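Local coordinates for 2-keto-3-deoxygluconate kinase (Thermotoga maritima, PDB 2AFB), which probably phosphorylates 2-keto-3-deoxygluconate in sugar-acid breakdown, as a carbohydrate kinase of the pfkB family within the ribokinase clan, at residues C175-R180 with P195-V200. Residues are numbered along the deposited sequence; the frame is centred on the assembly and turned at random.
Sequences CDLNYR and PFMEYV
Cys175 meets two side chains of 195-200 with two different atoms: its CB faces Val200, while its SG reaches the terminal methyl of Met197, modelled as selenomethionine. With chi1 at 178°, SG lies anti to the backbone N, and this carries the sulfur off to the methyl of Met197; CB, placed by the backbone, meets Val200. Both valine methyls lie against that CB, with CG2 of Val200 3.9 Å and CG1 of Val200 4.0 Å from CB of Cys175, so the valine presents its forked end rather than a single branch. CG1 of Val200 also comes within 4.0 Å of the backbone N of Cys175.

Met197 arrives by a folded route. Its CB does not point straight at 175-180, but bends at chi2 (-51°) and chi3 (98°) bring CE round to the strand end, 3.9 Å from SG of Cys175. The same methyl lies 4.1 Å from CD2 of Leu177, and SE of Met197 is 4.2 Å from that carbon. CE is thus shared between the cysteine sulfur and one leucine branch, and the leucine and selenomethionine chains run at a slant to each other. With 146 Å² buried in total, the evidence is for a small contact whose side-chain pairs are all apolar, among four buried residues.

The contact lies within a beta-alpha-beta unit, joining the end of strand 172-176 and the loop residue Leu177 to the segment 195-200, which links helix 186-196 to strand 202-205. Backbone bonds tie Cys175 to Val202 and Ile204 of that next parallel strand, and Asp176 to Phe144 of strand 139-145. Phe144 also touches Cys175 and Val200, while Phe246, in the loop before strand 248-255, packs on Met197 and Val200.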
loop_
_atom_site.group_PDB
_atom_site.type_symbol
_atom_site.label_atom_id
_atom_site.label_comp_id
_atom_site.label_asym_id
_atom_site.label_seq_id
_atom_site.Cartn_x
_atom_site.Cartn_y
_atom_site.Cartn_z
ATOM N N CYS A 175 31.090 25.309 -4.409
ATOM C CA CYS A 175 31.058 24.555 -3.168
ATOM C C CYS A 175 29.851 24.989 -2.330
ATOM O O CYS A 175 29.684 26.167 -2.065
ATOM C CB CYS A 175 32.331 24.816 -2.366
ATOM S SG CYS A 175 32.434 23.992 -0.746
ATOM N N ASP A 176 29.031 24.039 -1.927
ATOM C CA ASP A 176 28.057 24.248 -0.848
ATOM C C ASP A 176 28.694 23.766 0.472
ATOM O O ASP A 176 28.968 22.595 0.625
ATOM C CB ASP A 176 26.756 23.459 -1.138
ATOM C CG ASP A 176 25.629 23.716 -0.101
ATOM O OD1 ASP A 176 25.918 24.173 1.053
ATOM O OD2 ASP A 176 24.445 23.434 -0.458
ATOM N N LEU A 177 28.910 24.680 1.413
ATOM C CA LEU A 177 29.668 24.385 2.598
ATOM C C LEU A 177 29.055 23.260 3.427
ATOM O O LEU A 177 29.793 22.448 3.972
ATOM C CB LEU A 177 29.853 25.632 3.466
ATOM C CG LEU A 177 30.642 26.815 2.912
ATOM C CD1 LEU A 177 30.653 27.900 4.011
ATOM C CD2 LEU A 177 32.053 26.422 2.563
ATOM N N ASN A 178 27.737 23.192 3.513
ATOM C CA ASN A 178 27.077 22.059 4.177
ATOM C C ASN A 178 27.761 21.548 5.460
ATOM O O ASN A 178 28.121 20.361 5.547
ATOM C CB ASN A 178 26.979 20.876 3.194
ATOM C CG ASN A 178 25.654 20.802 2.481
ATOM O OD1 ASN A 178 24.612 21.241 2.989
ATOM N ND2 ASN A 178 25.683 20.233 1.292
ATOM N N TYR A 179 27.971 22.428 6.431
ATOM C CA TYR A 179 28.552 22.009 7.702
ATOM C C TYR A 179 27.602 21.053 8.421
ATOM O O TYR A 179 26.428 21.352 8.590
ATOM C CB TYR A 179 28.879 23.165 8.659
ATOM C CG TYR A 179 29.480 22.672 9.972
ATOM C CD1 TYR A 179 30.743 22.088 10.010
ATOM C CD2 TYR A 179 28.755 22.724 11.169
ATOM C CE1 TYR A 179 31.292 21.613 11.211
ATOM C CE2 TYR A 179 29.284 22.229 12.359
ATOM C CZ TYR A 179 30.546 21.670 12.377
ATOM O OH TYR A 179 31.064 21.200 13.573
ATOM N N ARG A 180 28.149 19.916 8.836
ATOM C CA ARG A 180 27.462 18.948 9.700
ATOM C C ARG A 180 28.345 18.622 10.900
ATOM O O ARG A 180 29.436 18.065 10.765
ATOM C CB ARG A 180 27.182 17.687 8.921
ATOM C CG ARG A 180 26.350 17.929 7.653
ATOM C CD ARG A 180 24.938 18.413 7.988
ATOM N NE ARG A 180 24.065 18.403 6.828
ATOM C CZ ARG A 180 23.895 19.420 5.990
ATOM N NH1 ARG A 180 24.523 20.578 6.157
ATOM N NH2 ARG A 180 23.100 19.265 4.956
ATOM N N PRO A 195 41.600 25.940 3.015
ATOM C CA PRO A 195 42.454 25.748 1.836
ATOM C C PRO A 195 41.734 25.503 0.513
ATOM O O PRO A 195 42.162 26.007 -0.491
ATOM C CB PRO A 195 43.326 24.548 2.220
ATOM C CG PRO A 195 43.454 24.677 3.694
ATOM C CD PRO A 195 42.017 25.062 4.117
ATOM N N PHE A 196 40.610 24.788 0.521
ATOM C CA PHE A 196 39.894 24.541 -0.725
ATOM C C PHE A 196 39.276 25.813 -1.315
ATOM O O PHE A 196 38.969 25.866 -2.504
ATOM C CB PHE A 196 38.796 23.492 -0.525
ATOM C CG PHE A 196 39.293 22.086 -0.259
ATOM C CD1 PHE A 196 40.501 21.608 -0.776
ATOM C CD2 PHE A 196 38.516 21.220 0.471
ATOM C CE1 PHE A 196 40.927 20.299 -0.534
ATOM C CE2 PHE A 196 38.942 19.906 0.725
ATOM C CZ PHE A 196 40.139 19.448 0.218
HETATM N N MSE A 197 39.071 26.843 -0.499
HETATM C CA MSE A 197 38.420 28.044 -1.003
HETATM C C MSE A 197 39.229 28.697 -2.102
HETATM O O MSE A 197 38.629 29.324 -2.953
HETATM C CB MSE A 197 38.135 29.050 0.112
HETATM C CG MSE A 197 37.108 28.603 1.121
HETATM SE SE MSE A 197 35.326 27.919 0.443
HETATM C CE MSE A 197 35.585 25.939 0.477
ATOM N N GLU A 198 40.562 28.532 -2.105
ATOM C CA GLU A 198 41.459 28.994 -3.217
ATOM C C GLU A 198 40.980 28.561 -4.597
ATOM O O GLU A 198 41.182 29.261 -5.586
ATOM C CB GLU A 198 42.891 28.429 -3.084
ATOM C CG GLU A 198 43.673 28.896 -1.864
ATOM N N TYR A 199 40.366 27.387 -4.659
ATOM C CA TYR A 199 39.844 26.834 -5.905
ATOM C C TYR A 199 38.385 27.168 -6.195
ATOM O O TYR A 199 37.907 26.839 -7.260
ATOM C CB TYR A 199 39.948 25.318 -5.873
ATOM C CG TYR A 199 41.341 24.790 -5.702
ATOM C CD1 TYR A 199 42.243 24.817 -6.752
ATOM C CD2 TYR A 199 41.750 24.227 -4.495
ATOM C CE1 TYR A 199 43.547 24.305 -6.604
ATOM C CE2 TYR A 199 43.038 23.702 -4.336
ATOM C CZ TYR A 199 43.934 23.743 -5.392
ATOM O OH TYR A 199 45.224 23.232 -5.229
ATOM N N VAL A 200 37.678 27.795 -5.260
ATOM C CA VAL A 200 36.225 27.937 -5.381
ATOM C C VAL A 200 35.848 29.292 -5.944
ATOM O O VAL A 200 36.312 30.308 -5.442
ATOM C CB VAL A 200 35.540 27.741 -4.016
ATOM C CG1 VAL A 200 34.042 28.027 -4.094
ATOM C CG2 VAL A 200 35.783 26.308 -3.499
#